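Local coordinates for protein AA9 family lytic polysaccharide monooxygenase cel61B (Hypocrea jecorina, PDB 2VTC) that cleaves crystalline and amorphous cellulose chains oxidatively, using an active-site copper, a reducing agent and oxygen or hydrogen peroxide, at residues S95-W106 with L154-I165. Residues are numbered along the deposited sequence; the frame is centred on the assembly and turned at random.
Sequences SNIVFQWGPGVW and LINQGNKWTVKI. With NAG (2-acetamido-2-deoxy-beta-D-glucopyranose), chain C; NAG (2-acetamido-2-deoxy-beta-D-glucopyranose), chain B.
Phe99 and Trp161 form one of the hydrogen-bonded pairs that zip strand 96-102 to strand 160-164, and they illustrate how an antiparallel ladder sorts side chains onto two faces. Phe99 N donates to Trp161 O at 2.9 Å, and the same two residues are joined again by the return bond; Ile97 and Val163 repeat the pattern. Ile97, Phe99, Val163 and Trp161 start out on one face. The ring of Phe99, turned beside its own backbone N (chi1 -65°), presents edge atom CE2 to Val163 CG2 at 3.8 Å, while Ile97 CG2 lies over one ring face, toward the rim. Farther along, Ile97 CD1 reaches Ile165 CG1, the two side chains crossing at about a right angle.

The other face is more polar. Val98 CG1 meets Lys160 CB at 3.7 Å and Val98 CG2 faces Thr162 OG1, while Lys160, bent at its last torsion (chi4 62°), swings NZ back to bond Gly158 O at 3.1 Å beside the amide of Gln100. Cutting Lys160 back to alanine is likely to leave the Gly158 carbonyl without its ammonium donor and the Gln100 amide without the aliphatic arm alongside it, though the CB touching Val98 would remain.

Past the ladder, Trp101 N bonds Asn159 O, and the Asn159 side chain enters the bend made by 101-106, close to Gly104 and Trp106. Gly158 closes helix 150-156 with a Schellman motif, and from that helix Leu154 CD2 makes a CH-pi contact over the five-membered ring of Trp106, 4.2 Å from its centroid. Trp106 also meets the copper ligands His108 and Tyr195 edge-to-face.

Strand 160-164 forms one edge of a four-stranded antiparallel sheet; strand 22-28 flanks 96-102 on the other side, and strands 172-182 and 193-204 of the second sheet pack against Ile97, Phe99 and Trp101 in the AA9 beta-sandwich.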
# COMPACT_ATOMS: atom_id res chain seq x y z
N SER A 95 2.24 -0.68 17.26
CA SER A 95 2.20 0.73 16.88
C SER A 95 1.20 0.99 15.75
O SER A 95 0.89 0.10 14.95
CB SER A 95 3.59 1.22 16.46
OG SER A 95 4.52 1.13 17.53
N ASN A 96 0.69 2.22 15.71
CA ASN A 96 -0.13 2.66 14.60
C ASN A 96 0.70 3.46 13.61
O ASN A 96 1.43 4.39 13.98
CB ASN A 96 -1.33 3.50 15.08
CG ASN A 96 -2.34 2.67 15.87
OD1 ASN A 96 -2.69 3.01 17.01
ND2 ASN A 96 -2.83 1.59 15.28
N ILE A 97 0.59 3.08 12.34
CA ILE A 97 1.13 3.86 11.25
C ILE A 97 -0.02 4.69 10.72
O ILE A 97 -1.15 4.20 10.62
CB ILE A 97 1.64 2.96 10.07
CG1 ILE A 97 2.58 1.86 10.59
CG2 ILE A 97 2.26 3.82 8.96
CD1 ILE A 97 2.69 0.66 9.65
N VAL A 98 0.26 5.94 10.38
CA VAL A 98 -0.71 6.78 9.69
C VAL A 98 -0.11 7.23 8.38
O VAL A 98 0.82 8.04 8.36
CB VAL A 98 -1.19 8.00 10.55
CG1 VAL A 98 -2.29 8.75 9.81
CG2 VAL A 98 -1.68 7.57 11.92
N PHE A 99 -0.61 6.66 7.29
CA PHE A 99 -0.12 6.99 5.96
C PHE A 99 -0.78 8.30 5.54
O PHE A 99 -2.00 8.43 5.61
CB PHE A 99 -0.45 5.88 4.95
CG PHE A 99 0.24 4.57 5.23
CD1 PHE A 99 1.53 4.34 4.76
CD2 PHE A 99 -0.41 3.56 5.94
CE1 PHE A 99 2.18 3.12 4.99
CE2 PHE A 99 0.23 2.32 6.19
CZ PHE A 99 1.53 2.12 5.70
N GLN A 100 0.04 9.25 5.11
CA GLN A 100 -0.44 10.55 4.64
C GLN A 100 -0.32 10.63 3.13
O GLN A 100 0.79 10.68 2.57
CB GLN A 100 0.31 11.70 5.33
CG GLN A 100 0.03 13.07 4.72
CD GLN A 100 -1.36 13.61 5.05
OE1 GLN A 100 -2.25 13.65 4.18
NE2 GLN A 100 -1.55 14.01 6.29
N TRP A 101 -1.46 10.65 2.45
CA TRP A 101 -1.50 10.76 1.01
C TRP A 101 -1.50 12.24 0.57
O TRP A 101 -1.95 13.12 1.32
CB TRP A 101 -2.73 10.05 0.44
CG TRP A 101 -2.67 8.54 0.57
CD1 TRP A 101 -2.94 7.81 1.68
CD2 TRP A 101 -2.30 7.61 -0.46
NE1 TRP A 101 -2.77 6.47 1.41
CE2 TRP A 101 -2.39 6.32 0.10
CE3 TRP A 101 -1.93 7.75 -1.81
CZ2 TRP A 101 -2.09 5.15 -0.63
CZ3 TRP A 101 -1.63 6.58 -2.55
CH2 TRP A 101 -1.72 5.29 -1.94
N GLY A 102 -1.00 12.49 -0.63
CA GLY A 102 -0.89 13.86 -1.11
C GLY A 102 -0.21 13.94 -2.46
O GLY A 102 0.03 12.90 -3.10
N PRO A 103 0.14 15.17 -2.90
CA PRO A 103 0.01 16.46 -2.18
C PRO A 103 -1.41 17.06 -2.17
O PRO A 103 -1.72 17.90 -1.31
CB PRO A 103 0.95 17.39 -2.95
CG PRO A 103 0.99 16.83 -4.36
CD PRO A 103 0.73 15.32 -4.24
N GLY A 104 -2.25 16.65 -3.11
CA GLY A 104 -3.63 17.15 -3.17
C GLY A 104 -4.63 16.21 -2.50
O GLY A 104 -4.30 15.09 -2.13
N VAL A 105 -5.86 16.70 -2.33
CA VAL A 105 -6.96 15.88 -1.82
C VAL A 105 -7.16 14.63 -2.69
O VAL A 105 -7.13 14.71 -3.92
CB VAL A 105 -8.28 16.71 -1.72
CG1 VAL A 105 -9.40 15.88 -1.12
CG2 VAL A 105 -8.04 17.95 -0.86
N TRP A 106 -7.32 13.47 -2.05
CA TRP A 106 -7.56 12.23 -2.81
C TRP A 106 -8.84 12.31 -3.69
O TRP A 106 -9.92 12.59 -3.16
CB TRP A 106 -7.58 11.01 -1.88
CG TRP A 106 -7.75 9.69 -2.60
CD1 TRP A 106 -8.85 8.88 -2.55
CD2 TRP A 106 -6.81 9.04 -3.46
NE1 TRP A 106 -8.67 7.77 -3.33
CE2 TRP A 106 -7.42 7.84 -3.91
CE3 TRP A 106 -5.51 9.34 -3.90
CZ2 TRP A 106 -6.78 6.94 -4.78
CZ3 TRP A 106 -4.88 8.44 -4.78
CH2 TRP A 106 -5.51 7.26 -5.21
N LEU A 154 -11.17 8.13 3.70
CA LEU A 154 -9.82 8.67 3.59
C LEU A 154 -9.85 10.18 3.28
O LEU A 154 -9.17 10.97 3.94
CB LEU A 154 -9.04 7.92 2.50
CG LEU A 154 -7.64 8.41 2.11
CD1 LEU A 154 -6.66 8.13 3.22
CD2 LEU A 154 -7.21 7.71 0.82
N ILE A 155 -10.68 10.55 2.31
CA ILE A 155 -10.84 11.95 1.90
C ILE A 155 -11.31 12.78 3.11
O ILE A 155 -10.74 13.85 3.39
CB ILE A 155 -11.83 12.10 0.73
CG1 ILE A 155 -11.28 11.42 -0.53
CG2 ILE A 155 -12.15 13.59 0.45
CD1 ILE A 155 -12.31 11.12 -1.62
N ASN A 156 -12.31 12.26 3.82
CA ASN A 156 -12.87 12.93 5.01
C ASN A 156 -11.96 12.95 6.25
O ASN A 156 -12.25 13.66 7.23
CB ASN A 156 -14.24 12.32 5.36
CG ASN A 156 -15.28 12.48 4.24
OD1 ASN A 156 -15.24 13.44 3.46
ND2 ASN A 156 -16.20 11.54 4.15
N GLN A 157 -10.86 12.18 6.23
CA GLN A 157 -9.89 12.18 7.33
C GLN A 157 -8.60 12.93 6.97
O GLN A 157 -7.55 12.69 7.58
CB GLN A 157 -9.53 10.74 7.75
CG GLN A 157 -10.64 9.90 8.34
CD GLN A 157 -10.34 8.40 8.27
OE1 GLN A 157 -9.25 7.96 7.83
NE2 GLN A 157 -11.31 7.60 8.70
N GLY A 158 -8.68 13.80 5.98
CA GLY A 158 -7.54 14.63 5.57
C GLY A 158 -6.45 13.83 4.88
O GLY A 158 -5.26 14.12 5.05
N ASN A 159 -6.85 12.84 4.09
CA ASN A 159 -5.90 12.03 3.30
C ASN A 159 -5.04 11.11 4.16
O ASN A 159 -3.99 10.67 3.70
CB ASN A 159 -5.00 12.93 2.44
CG ASN A 159 -5.54 13.18 1.04
OD1 ASN A 159 -4.76 13.37 0.10
ND2 ASN A 159 -6.86 13.17 0.89
N LYS A 160 -5.50 10.82 5.38
CA LYS A 160 -4.78 9.97 6.33
C LYS A 160 -5.46 8.62 6.50
O LYS A 160 -6.69 8.55 6.58
CB LYS A 160 -4.68 10.64 7.70
CG LYS A 160 -3.73 11.82 7.77
CD LYS A 160 -4.01 12.69 8.98
CE LYS A 160 -3.33 14.05 8.88
NZ LYS A 160 -3.80 14.89 7.73
N TRP A 161 -4.68 7.54 6.56
CA TRP A 161 -5.22 6.21 6.88
C TRP A 161 -4.38 5.53 7.97
O TRP A 161 -3.16 5.43 7.85
CB TRP A 161 -5.30 5.30 5.64
CG TRP A 161 -6.27 4.20 5.86
CD1 TRP A 161 -6.00 2.89 6.18
CD2 TRP A 161 -7.70 4.32 5.83
NE1 TRP A 161 -7.18 2.19 6.35
CE2 TRP A 161 -8.24 3.05 6.14
CE3 TRP A 161 -8.58 5.39 5.59
CZ2 TRP A 161 -9.62 2.81 6.21
CZ3 TRP A 161 -9.95 5.15 5.65
CH2 TRP A 161 -10.45 3.87 5.95
N THR A 162 -5.06 5.05 9.01
CA THR A 162 -4.40 4.41 10.16
C THR A 162 -4.36 2.89 9.98
O THR A 162 -5.39 2.26 9.68
CB THR A 162 -5.12 4.75 11.49
OG1 THR A 162 -4.97 6.14 11.77
CG2 THR A 162 -4.54 3.94 12.67
N VAL A 163 -3.17 2.33 10.15
CA VAL A 163 -2.96 0.88 10.10
C VAL A 163 -2.17 0.45 11.33
O VAL A 163 -1.08 0.96 11.57
CB VAL A 163 -2.18 0.46 8.81
CG1 VAL A 163 -1.94 -1.03 8.79
CG2 VAL A 163 -2.96 0.85 7.56
N LYS A 164 -2.73 -0.48 12.10
CA LYS A 164 -2.05 -1.07 13.25
C LYS A 164 -1.08 -2.20 12.86
O LYS A 164 -1.47 -3.13 12.14
CB LYS A 164 -3.08 -1.62 14.25
CG LYS A 164 -2.47 -1.97 15.62
CD LYS A 164 -3.51 -2.55 16.58
CE LYS A 164 -2.90 -2.85 17.94
NZ LYS A 164 -2.32 -1.63 18.60
N ILE A 165 0.17 -2.09 13.33
CA ILE A 165 1.13 -3.20 13.24
C ILE A 165 0.70 -4.25 14.29
O ILE A 165 0.64 -3.92 15.47
CB ILE A 165 2.58 -2.72 13.51
CG1 ILE A 165 2.99 -1.64 12.50
CG2 ILE A 165 3.57 -3.90 13.45
CD1 ILE A 165 4.33 -0.98 12.81
C1 NAG C . 3.39 15.31 4.37
C2 NAG C . 3.98 16.73 4.28
C3 NAG C . 2.89 17.80 4.05
C4 NAG C . 1.88 17.42 2.96
C5 NAG C . 1.50 15.93 3.07
C6 NAG C . 0.62 15.42 1.94
C7 NAG C . 6.03 17.52 5.34
C8 NAG C . 6.68 17.96 6.62
N2 NAG C . 4.77 17.07 5.44
O3 NAG C . 3.51 19.04 3.74
O4 NAG C . 0.70 18.19 3.06
O5 NAG C . 2.67 15.10 3.16
O6 NAG C . 1.07 15.82 0.67
O7 NAG C . 6.65 17.57 4.27
C1 NAG B . 0.55 19.08 1.93
C2 NAG B . -0.93 19.45 1.78
C3 NAG B . -1.15 20.60 0.78
C4 NAG B . -0.13 21.73 0.95
C5 NAG B . 1.29 21.16 1.01
C6 NAG B . 2.34 22.26 1.19
C7 NAG B . -2.47 17.58 2.23
C8 NAG B . -3.34 16.53 1.62
N2 NAG B . -1.73 18.30 1.37
O3 NAG B . -2.45 21.12 0.98
O4 NAG B . -0.26 22.68 -0.09
O5 NAG B . 1.36 20.24 2.09
O6 NAG B . 2.13 22.91 2.43
O7 NAG B . -2.45 17.71 3.45